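Long-range contacts in five-membered-cyclitol-phosphate synthase (PDB 6K96), which binds nicotinamide-adenine-dinucleotide in a Rossmann-type domain and belongs to the myo-inositol-1-phosphate synthase family: residues 61-72 / 93-102; 126-137 / 152-161. All coordinates share one frame; numbering follows the deposited sequence.

Contact 1. Residues 61-72 / 93-102. With NAD (nicotinamide-adenine-dinucleotide), chain G.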
loop_
_atom_site.group_PDB
_atom_site.type_symbol
_atom_site.label_atom_id
_atom_site.label_comp_id
_atom_site.label_asym_id
_atom_site.label_seq_id
_atom_site.Cartn_x
_atom_site.Cartn_y
_atom_site.Cartn_z
ATOM N N PHE B 61 -17.001 -37.788 4.031
ATOM C CA PHE B 61 -16.462 -38.309 5.304
ATOM C C PHE B 61 -15.883 -37.151 6.130
ATOM O O PHE B 61 -15.008 -36.413 5.625
ATOM C CB PHE B 61 -15.427 -39.374 4.956
ATOM C CG PHE B 61 -15.956 -40.480 4.078
ATOM C CD1 PHE B 61 -16.837 -41.426 4.571
ATOM C CD2 PHE B 61 -15.545 -40.598 2.767
ATOM C CE1 PHE B 61 -17.323 -42.437 3.755
ATOM C CE2 PHE B 61 -16.034 -41.608 1.956
ATOM C CZ PHE B 61 -16.922 -42.523 2.444
ATOM N N ASP B 62 -16.342 -37.006 7.377
ATOM C CA ASP B 62 -15.904 -35.963 8.350
ATOM C C ASP B 62 -15.980 -36.540 9.771
ATOM O O ASP B 62 -16.455 -37.708 9.911
ATOM C CB ASP B 62 -16.782 -34.711 8.249
ATOM C CG ASP B 62 -15.999 -33.411 8.318
ATOM O OD1 ASP B 62 -15.630 -33.001 9.444
ATOM O OD2 ASP B 62 -15.745 -32.814 7.232
ATOM N N LEU B 63 -15.544 -35.758 10.773
ATOM C CA LEU B 63 -15.579 -36.119 12.228
ATOM C C LEU B 63 -16.312 -35.042 13.018
ATOM O O LEU B 63 -16.682 -35.345 14.160
ATOM C CB LEU B 63 -14.180 -36.283 12.860
ATOM C CG LEU B 63 -13.265 -37.415 12.372
ATOM C CD1 LEU B 63 -12.004 -37.462 13.207
ATOM C CD2 LEU B 63 -13.934 -38.772 12.357
ATOM N N HIS B 64 -16.440 -33.823 12.500
ATOM C CA HIS B 64 -17.086 -32.694 13.229
ATOM C C HIS B 64 -18.591 -32.955 13.378
ATOM O O HIS B 64 -19.305 -33.267 12.409
ATOM C CB HIS B 64 -16.808 -31.359 12.538
ATOM C CG HIS B 64 -17.032 -30.169 13.406
ATOM N ND1 HIS B 64 -18.289 -29.747 13.800
ATOM C CD2 HIS B 64 -16.155 -29.263 13.895
ATOM C CE1 HIS B 64 -18.174 -28.677 14.564
ATOM N NE2 HIS B 64 -16.872 -28.356 14.637
ATOM N N PRO B 65 -19.104 -32.836 14.623
ATOM C CA PRO B 65 -20.532 -33.050 14.922
ATOM C C PRO B 65 -21.580 -32.259 14.095
ATOM O O PRO B 65 -22.688 -32.776 13.900
ATOM C CB PRO B 65 -20.651 -32.620 16.403
ATOM C CG PRO B 65 -19.250 -32.739 16.965
ATOM C CD PRO B 65 -18.308 -32.489 15.809
ATOM N N ASN B 66 -21.258 -31.043 13.645
ATOM C CA ASN B 66 -22.103 -30.218 12.726
ATOM C C ASN B 66 -22.179 -30.821 11.308
ATOM O O ASN B 66 -23.167 -30.516 10.572
ATOM C CB ASN B 66 -21.558 -28.802 12.620
ATOM C CG ASN B 66 -21.629 -28.072 13.937
ATOM O OD1 ASN B 66 -22.288 -28.538 14.872
ATOM N ND2 ASN B 66 -20.953 -26.938 14.006
ATOM N N LYS B 67 -21.205 -31.677 10.952
ATOM C CA LYS B 67 -21.065 -32.234 9.582
ATOM C C LYS B 67 -21.505 -33.701 9.511
ATOM O O LYS B 67 -22.025 -34.070 8.450
ATOM C CB LYS B 67 -19.635 -32.015 9.084
ATOM C CG LYS B 67 -19.157 -30.570 9.200
ATOM C CD LYS B 67 -18.137 -30.148 8.140
ATOM C CE LYS B 67 -17.478 -28.813 8.419
ATOM N NZ LYS B 67 -16.117 -28.754 7.861
ATOM N N VAL B 68 -21.331 -34.501 10.566
ATOM C CA VAL B 68 -21.628 -35.967 10.526
ATOM C C VAL B 68 -23.153 -36.198 10.569
ATOM O O VAL B 68 -23.853 -35.630 11.455
ATOM C CB VAL B 68 -20.890 -36.730 11.650
ATOM C CG1 VAL B 68 -21.346 -38.181 11.734
ATOM C CG2 VAL B 68 -19.373 -36.671 11.483
ATOM N N GLY B 69 -23.663 -36.986 9.617
ATOM C CA GLY B 69 -25.095 -37.341 9.509
ATOM C C GLY B 69 -25.975 -36.159 9.131
ATOM O O GLY B 69 -27.229 -36.302 9.140
ATOM N N VAL B 70 -25.343 -35.057 8.737
ATOM C CA VAL B 70 -25.998 -33.918 8.053
ATOM C C VAL B 70 -25.975 -34.167 6.535
ATOM O O VAL B 70 -25.012 -34.696 5.964
ATOM C CB VAL B 70 -25.307 -32.608 8.469
ATOM C CG1 VAL B 70 -25.943 -31.411 7.794
ATOM C CG2 VAL B 70 -25.321 -32.435 9.971
ATOM N N PRO B 71 -27.067 -33.834 5.824
ATOM C CA PRO B 71 -27.064 -33.917 4.364
ATOM C C PRO B 71 -26.016 -32.955 3.771
ATOM O O PRO B 71 -25.879 -31.823 4.240
ATOM C CB PRO B 71 -28.499 -33.556 3.938
ATOM C CG PRO B 71 -29.322 -33.599 5.218
ATOM C CD PRO B 71 -28.357 -33.391 6.373
ATOM N N PHE B 72 -25.298 -33.449 2.763
ATOM C CA PHE B 72 -24.081 -32.838 2.174
ATOM C C PHE B 72 -24.295 -31.347 1.961
ATOM O O PHE B 72 -23.512 -30.543 2.465
ATOM C CB PHE B 72 -23.769 -33.524 0.841
ATOM C CG PHE B 72 -22.483 -33.075 0.209
ATOM C CD1 PHE B 72 -21.257 -33.431 0.759
ATOM C CD2 PHE B 72 -22.491 -32.275 -0.913
ATOM C CE1 PHE B 72 -20.067 -33.008 0.174
ATOM C CE2 PHE B 72 -21.305 -31.858 -1.500
ATOM C CZ PHE B 72 -20.097 -32.224 -0.959
ATOM N N PRO B 93 -27.821 -33.334 -3.493
ATOM C CA PRO B 93 -27.362 -34.547 -4.169
ATOM C C PRO B 93 -27.953 -35.818 -3.551
ATOM O O PRO B 93 -27.751 -36.850 -4.146
ATOM C CB PRO B 93 -25.839 -34.522 -4.013
ATOM C CG PRO B 93 -25.593 -33.678 -2.768
ATOM C CD PRO B 93 -26.824 -32.813 -2.551
ATOM N N GLY B 94 -28.617 -35.711 -2.386
ATOM C CA GLY B 94 -29.510 -36.754 -1.838
ATOM C C GLY B 94 -28.855 -37.699 -0.844
ATOM O O GLY B 94 -29.547 -38.619 -0.398
ATOM N N PHE B 95 -27.579 -37.505 -0.515
ATOM C CA PHE B 95 -26.840 -38.335 0.477
ATOM C C PHE B 95 -26.457 -37.490 1.697
ATOM O O PHE B 95 -26.789 -36.267 1.785
ATOM C CB PHE B 95 -25.620 -39.009 -0.159
ATOM C CG PHE B 95 -24.421 -38.115 -0.371
ATOM C CD1 PHE B 95 -24.297 -37.328 -1.510
ATOM C CD2 PHE B 95 -23.393 -38.084 0.557
ATOM C CE1 PHE B 95 -23.192 -36.506 -1.692
ATOM C CE2 PHE B 95 -22.287 -37.268 0.374
ATOM C CZ PHE B 95 -22.185 -36.486 -0.750
ATOM N N SER B 96 -25.801 -38.139 2.653
ATOM C CA SER B 96 -25.452 -37.551 3.966
ATOM C C SER B 96 -23.994 -37.872 4.274
ATOM O O SER B 96 -23.517 -38.953 3.829
ATOM C CB SER B 96 -26.377 -38.048 5.042
ATOM O OG SER B 96 -27.115 -36.976 5.582
ATOM N N VAL B 97 -23.339 -36.991 5.035
ATOM C CA VAL B 97 -21.910 -37.152 5.425
ATOM C C VAL B 97 -21.811 -38.351 6.377
ATOM O O VAL B 97 -22.391 -38.271 7.480
ATOM C CB VAL B 97 -21.322 -35.875 6.055
ATOM C CG1 VAL B 97 -19.850 -36.038 6.431
ATOM C CG2 VAL B 97 -21.509 -34.662 5.153
ATOM N N ASP B 98 -21.129 -39.423 5.961
ATOM C CA ASP B 98 -20.818 -40.572 6.854
ATOM C C ASP B 98 -19.663 -40.176 7.781
ATOM O O ASP B 98 -19.003 -39.172 7.507
ATOM C CB ASP B 98 -20.522 -41.845 6.055
ATOM C CG ASP B 98 -21.755 -42.695 5.800
ATOM O OD1 ASP B 98 -22.881 -42.151 5.932
ATOM O OD2 ASP B 98 -21.584 -43.892 5.465
ATOM N N ALA B 99 -19.433 -40.966 8.830
ATOM C CA ALA B 99 -18.316 -40.832 9.790
ATOM C C ALA B 99 -16.990 -41.192 9.115
ATOM O O ALA B 99 -16.942 -42.180 8.387
ATOM C CB ALA B 99 -18.581 -41.745 10.955
ATOM N N GLY B 100 -15.936 -40.429 9.370
ATOM C CA GLY B 100 -14.597 -40.734 8.834
ATOM C C GLY B 100 -13.863 -41.746 9.697
ATOM O O GLY B 100 -14.468 -42.245 10.642
ATOM N N LEU B 101 -12.597 -42.001 9.360
ATOM C CA LEU B 101 -11.606 -42.771 10.155
ATOM C C LEU B 101 -11.026 -41.858 11.226
ATOM O O LEU B 101 -10.431 -40.843 10.852
ATOM C CB LEU B 101 -10.428 -43.228 9.290
ATOM C CG LEU B 101 -10.742 -44.095 8.076
ATOM C CD1 LEU B 101 -9.532 -44.198 7.155
ATOM C CD2 LEU B 101 -11.200 -45.469 8.492
ATOM N N THR B 102 -11.112 -42.255 12.495
ATOM C CA THR B 102 -10.288 -41.694 13.601
ATOM C C THR B 102 -8.967 -42.471 13.655
ATOM O O THR B 102 -8.926 -43.562 13.078
ATOM C CB THR B 102 -11.029 -41.806 14.923
ATOM O OG1 THR B 102 -10.816 -43.198 15.198
ATOM C CG2 THR B 102 -12.474 -41.348 14.828
HETATM P PA NAD G . -10.744 -27.185 6.427
HETATM O O1A NAD G . -10.154 -27.049 7.778
HETATM O O2A NAD G . -11.758 -26.140 6.054
HETATM O O5B NAD G . -11.291 -28.625 6.086
HETATM C C5B NAD G . -10.842 -29.671 6.979
HETATM C C4B NAD G . -11.962 -30.657 7.181
HETATM O O4B NAD G . -11.481 -31.983 7.583
HETATM C C3B NAD G . -12.942 -30.231 8.279
HETATM O O3B NAD G . -14.266 -30.470 7.816
HETATM C C2B NAD G . -12.595 -31.198 9.408
HETATM O O2B NAD G . -13.698 -31.148 10.266
HETATM C C1B NAD G . -12.383 -32.463 8.570
HETATM N N9A NAD G . -11.764 -33.605 9.213
HETATM C C8A NAD G . -10.869 -33.517 10.251
HETATM N N7A NAD G . -10.370 -34.680 10.601
HETATM C C5A NAD G . -10.943 -35.593 9.722
HETATM C C6A NAD G . -10.795 -36.989 9.595
HETATM N N6A NAD G . -9.976 -37.698 10.363
HETATM N N1A NAD G . -11.472 -37.609 8.590
HETATM C C2A NAD G . -12.288 -36.856 7.830
HETATM N N3A NAD G . -12.513 -35.545 7.876
HETATM C C4A NAD G . -11.799 -34.946 8.849
HETATM O O3 NAD G . -9.550 -27.108 5.386
HETATM P PN NAD G . -9.532 -26.518 3.890
HETATM O O1N NAD G . -10.626 -27.171 3.137
HETATM O O2N NAD G . -9.422 -25.038 4.098
HETATM O O5D NAD G . -8.126 -27.108 3.364
HETATM C C5D NAD G . -7.976 -28.587 3.326
HETATM C C4D NAD G . -6.527 -28.937 3.159
HETATM O O4D NAD G . -6.008 -28.468 1.894
HETATM C C3D NAD G . -5.636 -28.327 4.250
HETATM O O3D NAD G . -4.640 -29.277 4.560
HETATM C C2D NAD G . -4.930 -27.191 3.514
HETATM O O2D NAD G . -3.634 -26.848 3.969
HETATM C C1D NAD G . -4.756 -27.806 2.126
HETATM N N1N NAD G . -4.442 -26.733 1.135
HETATM C C2N NAD G . -5.275 -25.564 1.084
HETATM C C3N NAD G . -4.926 -24.460 0.324
HETATM C C7N NAD G . -5.881 -23.281 0.291
HETATM O O7N NAD G . -6.980 -23.373 0.822
HETATM N N7N NAD G . -5.480 -22.165 -0.313
HETATM C C4N NAD G . -3.712 -24.510 -0.359
HETATM C C5N NAD G . -3.006 -25.704 -0.443
HETATM C C6N NAD G . -3.336 -26.770 0.374
#

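Contact 2. Residues 126-137 / 152-161. With NAD (nicotinamide-adenine-dinucleotide), chain G.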
loop_
_atom_site.group_PDB
_atom_site.type_symbol
_atom_site.label_atom_id
_atom_site.label_comp_id
_atom_site.label_asym_id
_atom_site.label_seq_id
_atom_site.Cartn_x
_atom_site.Cartn_y
_atom_site.Cartn_z
ATOM N N GLU B 126 -15.317 -42.405 -8.371
ATOM C CA GLU B 126 -14.214 -42.547 -9.344
ATOM C C GLU B 126 -12.963 -41.955 -8.722
ATOM O O GLU B 126 -11.855 -42.482 -8.984
ATOM C CB GLU B 126 -14.511 -41.801 -10.635
ATOM C CG GLU B 126 -15.543 -42.457 -11.526
ATOM C CD GLU B 126 -15.612 -41.803 -12.905
ATOM O OE1 GLU B 126 -16.351 -40.782 -13.052
ATOM O OE2 GLU B 126 -14.927 -42.286 -13.825
ATOM N N VAL B 127 -13.158 -40.914 -7.919
ATOM C CA VAL B 127 -12.069 -40.102 -7.321
ATOM C C VAL B 127 -12.419 -39.924 -5.853
ATOM O O VAL B 127 -13.564 -39.533 -5.549
ATOM C CB VAL B 127 -11.938 -38.738 -8.026
ATOM C CG1 VAL B 127 -10.842 -37.897 -7.400
ATOM C CG2 VAL B 127 -11.716 -38.862 -9.527
ATOM N N LEU B 128 -11.458 -40.161 -4.975
ATOM C CA LEU B 128 -11.559 -39.723 -3.570
ATOM C C LEU B 128 -10.626 -38.528 -3.408
ATOM O O LEU B 128 -9.443 -38.676 -3.702
ATOM C CB LEU B 128 -11.181 -40.855 -2.624
ATOM C CG LEU B 128 -11.165 -40.400 -1.167
ATOM C CD1 LEU B 128 -12.552 -40.104 -0.686
ATOM C CD2 LEU B 128 -10.519 -41.404 -0.276
ATOM N N LEU B 129 -11.181 -37.370 -3.053
ATOM C CA LEU B 129 -10.442 -36.122 -2.734
ATOM C C LEU B 129 -10.139 -36.085 -1.228
ATOM O O LEU B 129 -11.076 -35.934 -0.383
ATOM C CB LEU B 129 -11.288 -34.913 -3.153
ATOM C CG LEU B 129 -10.652 -33.545 -2.897
ATOM C CD1 LEU B 129 -9.377 -33.378 -3.713
ATOM C CD2 LEU B 129 -11.646 -32.441 -3.192
ATOM N N TYR B 130 -8.863 -36.187 -0.892
ATOM C CA TYR B 130 -8.385 -36.095 0.489
ATOM C C TYR B 130 -8.188 -34.637 0.848
ATOM O O TYR B 130 -7.233 -34.012 0.320
ATOM C CB TYR B 130 -7.080 -36.880 0.619
ATOM C CG TYR B 130 -6.471 -36.821 1.996
ATOM C CD1 TYR B 130 -7.012 -37.567 3.034
ATOM C CD2 TYR B 130 -5.381 -36.009 2.270
ATOM C CE1 TYR B 130 -6.456 -37.541 4.308
ATOM C CE2 TYR B 130 -4.832 -35.958 3.545
ATOM C CZ TYR B 130 -5.355 -36.742 4.565
ATOM O OH TYR B 130 -4.799 -36.725 5.810
ATOM N N SER B 131 -9.006 -34.100 1.724
ATOM C CA SER B 131 -8.986 -32.634 1.964
ATOM C C SER B 131 -9.060 -32.354 3.462
ATOM O O SER B 131 -9.739 -31.388 3.864
ATOM C CB SER B 131 -10.098 -31.948 1.216
ATOM O OG SER B 131 -9.736 -30.598 0.884
ATOM N N LEU B 132 -8.319 -33.128 4.237
ATOM C CA LEU B 132 -8.227 -33.016 5.713
ATOM C C LEU B 132 -7.228 -31.929 6.078
ATOM O O LEU B 132 -6.461 -31.451 5.246
ATOM C CB LEU B 132 -7.748 -34.362 6.294
ATOM C CG LEU B 132 -8.830 -35.376 6.676
ATOM C CD1 LEU B 132 -9.506 -35.883 5.421
ATOM C CD2 LEU B 132 -8.240 -36.536 7.435
ATOM N N PRO B 133 -7.155 -31.598 7.383
ATOM C CA PRO B 133 -6.116 -30.699 7.856
ATOM C C PRO B 133 -4.716 -31.222 7.490
ATOM O O PRO B 133 -4.495 -32.428 7.280
ATOM C CB PRO B 133 -6.374 -30.652 9.388
ATOM C CG PRO B 133 -7.810 -31.069 9.581
ATOM C CD PRO B 133 -8.073 -32.053 8.456
ATOM N N THR B 134 -3.768 -30.311 7.401
ATOM C CA THR B 134 -2.338 -30.641 7.238
ATOM C C THR B 134 -1.882 -31.292 8.547
ATOM O O THR B 134 -2.412 -30.866 9.585
ATOM C CB THR B 134 -1.542 -29.392 6.865
ATOM O OG1 THR B 134 -1.844 -29.155 5.491
ATOM C CG2 THR B 134 -0.049 -29.515 7.066
ATOM N N GLY B 135 -1.034 -32.327 8.466
ATOM C CA GLY B 135 -0.286 -32.877 9.595
ATOM C C GLY B 135 -0.706 -34.301 9.924
ATOM O O GLY B 135 -0.113 -34.881 10.896
ATOM N N LEU B 136 -1.671 -34.874 9.203
ATOM C CA LEU B 136 -2.239 -36.181 9.619
ATOM C C LEU B 136 -1.753 -37.280 8.682
ATOM O O LEU B 136 -2.569 -37.783 7.942
ATOM C CB LEU B 136 -3.769 -36.082 9.642
ATOM C CG LEU B 136 -4.344 -34.858 10.366
ATOM C CD1 LEU B 136 -5.769 -34.545 9.874
ATOM C CD2 LEU B 136 -4.293 -35.010 11.885
ATOM N N GLN B 137 -0.475 -37.663 8.780
ATOM C CA GLN B 137 0.203 -38.725 7.966
ATOM C C GLN B 137 -0.545 -40.061 8.044
ATOM O O GLN B 137 -0.742 -40.690 6.995
ATOM C CB GLN B 137 1.668 -38.872 8.350
ATOM C CG GLN B 137 2.476 -39.753 7.399
ATOM C CD GLN B 137 2.477 -39.368 5.936
ATOM O OE1 GLN B 137 3.187 -38.461 5.506
ATOM N NE2 GLN B 137 1.704 -40.081 5.128
ATOM N N VAL B 152 -10.444 -46.876 -6.464
ATOM C CA VAL B 152 -10.861 -45.462 -6.683
ATOM C C VAL B 152 -9.610 -44.545 -6.713
ATOM O O VAL B 152 -8.729 -44.654 -5.822
ATOM C CB VAL B 152 -11.896 -45.085 -5.610
ATOM C CG1 VAL B 152 -12.092 -43.574 -5.526
ATOM C CG2 VAL B 152 -13.227 -45.793 -5.832
ATOM N N ALA B 153 -9.496 -43.687 -7.728
ATOM C CA ALA B 153 -8.391 -42.698 -7.879
ATOM C C ALA B 153 -8.275 -41.843 -6.594
ATOM O O ALA B 153 -9.320 -41.504 -5.997
ATOM C CB ALA B 153 -8.608 -41.827 -9.114
ATOM N N PHE B 154 -7.054 -41.489 -6.195
ATOM C CA PHE B 154 -6.786 -40.683 -4.977
ATOM C C PHE B 154 -6.104 -39.351 -5.318
ATOM O O PHE B 154 -5.065 -39.358 -6.020
ATOM C CB PHE B 154 -5.836 -41.427 -4.049
ATOM C CG PHE B 154 -5.812 -40.887 -2.648
ATOM C CD1 PHE B 154 -6.883 -41.102 -1.797
ATOM C CD2 PHE B 154 -4.702 -40.216 -2.168
ATOM C CE1 PHE B 154 -6.834 -40.663 -0.479
ATOM C CE2 PHE B 154 -4.680 -39.736 -0.864
ATOM C CZ PHE B 154 -5.738 -39.966 -0.020
ATOM N N VAL B 155 -6.583 -38.250 -4.724
ATOM C CA VAL B 155 -5.974 -36.892 -4.873
ATOM C C VAL B 155 -5.554 -36.362 -3.505
ATOM O O VAL B 155 -6.435 -36.085 -2.697
ATOM C CB VAL B 155 -6.946 -35.903 -5.555
ATOM C CG1 VAL B 155 -6.403 -34.477 -5.528
ATOM C CG2 VAL B 155 -7.282 -36.302 -6.983
ATOM N N ASN B 156 -4.264 -36.104 -3.316
ATOM C CA ASN B 156 -3.717 -35.531 -2.056
ATOM C C ASN B 156 -3.540 -33.997 -2.149
ATOM O O ASN B 156 -2.485 -33.536 -2.689
ATOM C CB ASN B 156 -2.399 -36.213 -1.701
ATOM C CG ASN B 156 -1.885 -35.715 -0.383
ATOM O OD1 ASN B 156 -2.624 -35.117 0.369
ATOM N ND2 ASN B 156 -0.642 -35.997 -0.075
ATOM N N CYS B 157 -4.447 -33.223 -1.532
ATOM C CA CYS B 157 -4.274 -31.754 -1.343
ATOM C C CYS B 157 -3.135 -31.372 -0.389
ATOM O O CYS B 157 -2.735 -30.136 -0.459
ATOM C CB CYS B 157 -5.445 -31.071 -0.655
ATOM S SG CYS B 157 -6.940 -31.201 -1.614
ATOM N N THR B 158 -2.719 -32.277 0.503
ATOM C CA THR B 158 -1.935 -31.925 1.726
ATOM C C THR B 158 -0.459 -32.207 1.502
ATOM O O THR B 158 -0.141 -32.910 0.538
ATOM C CB THR B 158 -2.401 -32.680 2.984
ATOM O OG1 THR B 158 -1.880 -34.001 2.982
ATOM C CG2 THR B 158 -3.903 -32.741 3.098
ATOM N N PRO B 159 0.446 -31.678 2.376
ATOM C CA PRO B 159 1.887 -31.972 2.322
ATOM C C PRO B 159 2.271 -33.388 2.802
ATOM O O PRO B 159 3.449 -33.764 2.683
ATOM C CB PRO B 159 2.571 -30.943 3.246
ATOM C CG PRO B 159 1.478 -29.941 3.568
ATOM C CD PRO B 159 0.164 -30.696 3.438
ATOM N N GLU B 160 1.302 -34.182 3.242
ATOM C CA GLU B 160 1.589 -35.562 3.697
ATOM C C GLU B 160 2.150 -36.380 2.535
ATOM O O GLU B 160 1.746 -36.167 1.411
ATOM C CB GLU B 160 0.375 -36.213 4.357
ATOM C CG GLU B 160 0.216 -35.799 5.801
ATOM C CD GLU B 160 0.374 -34.318 6.123
ATOM O OE1 GLU B 160 1.419 -33.947 6.762
ATOM O OE2 GLU B 160 -0.531 -33.541 5.728
ATOM N N LEU B 161 3.066 -37.298 2.874
ATOM C CA LEU B 161 3.681 -38.278 1.949
ATOM C C LEU B 161 2.616 -39.304 1.554
ATOM O O LEU B 161 2.148 -40.003 2.494
ATOM C CB LEU B 161 4.879 -38.925 2.661
ATOM C CG LEU B 161 6.149 -38.991 1.808
ATOM C CD1 LEU B 161 6.839 -37.637 1.731
ATOM C CD2 LEU B 161 7.122 -40.039 2.298
HETATM P PA NAD G . -10.744 -27.185 6.427
HETATM O O1A NAD G . -10.154 -27.049 7.778
HETATM O O2A NAD G . -11.758 -26.140 6.054
HETATM O O5B NAD G . -11.291 -28.625 6.086
HETATM C C5B NAD G . -10.842 -29.671 6.979
HETATM C C4B NAD G . -11.962 -30.657 7.181
HETATM O O4B NAD G . -11.481 -31.983 7.583
HETATM C C3B NAD G . -12.942 -30.231 8.279
HETATM O O3B NAD G . -14.266 -30.470 7.816
HETATM C C2B NAD G . -12.595 -31.198 9.408
HETATM O O2B NAD G . -13.698 -31.148 10.266
HETATM C C1B NAD G . -12.383 -32.463 8.570
HETATM N N9A NAD G . -11.764 -33.605 9.213
HETATM C C8A NAD G . -10.869 -33.517 10.251
HETATM N N7A NAD G . -10.370 -34.680 10.601
HETATM C C5A NAD G . -10.943 -35.593 9.722
HETATM C C6A NAD G . -10.795 -36.989 9.595
HETATM N N6A NAD G . -9.976 -37.698 10.363
HETATM N N1A NAD G . -11.472 -37.609 8.590
HETATM C C2A NAD G . -12.288 -36.856 7.830
HETATM N N3A NAD G . -12.513 -35.545 7.876
HETATM C C4A NAD G . -11.799 -34.946 8.849
HETATM O O3 NAD G . -9.550 -27.108 5.386
HETATM P PN NAD G . -9.532 -26.518 3.890
HETATM O O1N NAD G . -10.626 -27.171 3.137
HETATM O O2N NAD G . -9.422 -25.038 4.098
HETATM O O5D NAD G . -8.126 -27.108 3.364
HETATM C C5D NAD G . -7.976 -28.587 3.326
HETATM C C4D NAD G . -6.527 -28.937 3.159
HETATM O O4D NAD G . -6.008 -28.468 1.894
HETATM C C3D NAD G . -5.636 -28.327 4.250
HETATM O O3D NAD G . -4.640 -29.277 4.560
HETATM C C2D NAD G . -4.930 -27.191 3.514
HETATM O O2D NAD G . -3.634 -26.848 3.969
HETATM C C1D NAD G . -4.756 -27.806 2.126
HETATM N N1N NAD G . -4.442 -26.733 1.135
HETATM C C2N NAD G . -5.275 -25.564 1.084
HETATM C C3N NAD G . -4.926 -24.460 0.324
HETATM C C7N NAD G . -5.881 -23.281 0.291
HETATM O O7N NAD G . -6.980 -23.373 0.822
HETATM N N7N NAD G . -5.480 -22.165 -0.313
HETATM C C4N NAD G . -3.712 -24.510 -0.359
HETATM C C5N NAD G . -3.006 -25.704 -0.443
HETATM C C6N NAD G . -3.336 -26.770 0.374
HETATM O O HOH W 1 -3.194 -34.799 6.601
#

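Contact 1. Residues 61-72 / 93-102
Val97 meets the loop after strand 55-62 through both its backbone and its side chain. Gly69 N donates to Val97 O (2.8 Å) and Val97 N to Val70 O (3.0 Å). The valine branches lie against Lys67 O, and CG1 reaches Asp62 CB at 3.8 Å. Farther along, Phe72 and Phe95 lie side by side, their planes 27° apart but slid so that the rings barely overlap; Phe72 CB sits over one face of the Phe95 ring, 4.1 Å from its centroid. Phe72 CG stands anti to its backbone N (chi1 -175°), which turns the CB-CD1 side of the ring to Phe95 CZ (CD1 at 3.5 Å) while CD2 meets Pro93 CG; the ring also stacks on Phe57 and meets Phe20 edge-to-face.

At the other end the strands pair in parallel, and Gly100 N donates to Asp62 O at 2.8 Å. Here Asp62 takes the adenosine ribose hydroxyls of NAD, O2B on OD1 and O3B on OD2, as the acid at the end of the second strand does in classical NAD-binding Rossmann folds. Lys67 NZ donates to O3B, and also to Val12 O and Asn81 OD1, which hold the amine beside the ribose. Asp62 OD1 is held by Leu63 N and by His64 N, the latter closing an Asx turn, while Val12 N binds OD2. The adenine N6A donates to Leu101 O.

Strand 98-99 forms the outer edge of the parallel sheet within this chain, beside strand 55-62. Helix 111-122 covers Phe61, Phe95 and Leu101, and its Arg119 forms a salt bridge with Asp98.

Contact 2. Residues 126-137 / 152-161
From the same face of adjacent strands, with CG anti to the backbone N in both (chi1 178° and -164°), Tyr130 and Phe154 run side by side, Phe154 CZ coming within 3.4 Å of Tyr130 CB. The rings lie obliquely, while Leu128 CD2 meets the Phe154 ring at its edge. Beyond the strand end, Thr158 CG2 crosses to Tyr130 CE2. Glu160 bends at chi2 (45°), bringing OE2 to Gly135 N at 3.0 Å; the hydrogen bond is almost straight, but the donor comes from above the carboxylate plane.

Strands 127-130 and 153-156 are parallel neighbours, their axes 4.7 Å apart at closest approach, linked by helix 137-149 in a beta-alpha-beta crossover of the Rossmann fold. Their ladder alternates, with Leu128 N bonding Ala153 O and Val155 N bonding Leu128 O. Val127, Leu129 and Val155 pack on the other face, under helix 292-313.

At the C-terminal ends the loops turn to NAD: Leu132 O accepts from O3D of the nicotinamide ribose, and Thr134 OG1 lies 2.9 Å from the same hydroxyl. A water joins Tyr130 OH, 2.6 Å away, to Leu136 N. Gln137 grips Leu161 twice through its amide, OE1 accepting from Leu161 N and NE2 donating to Leu161 O at 2.7 Å.

Overall arrangement
Contact 1 and contact 2 belong to one six-stranded parallel sheet and lie on opposite sides of strand 5-10. Strand 55-62 flanks that strand on one side and strand 127-130 on the other, so the centres of the contacts are about 17 Å apart. Their nearest atoms remain about 5 Å apart, with no touch, and NAD bridges them. Contact 1 holds the adenosine end; contact 2 binds the nicotinamide ribose, yet its Leu132 also reaches back to the adenine, with CD2 3.4 Å from NAD C6A. Asn14 and Asn15, at the start of helix 14-31, which follows strand 5-10, bind the cofactor through their backbone N atoms, between the two contacts in strand order.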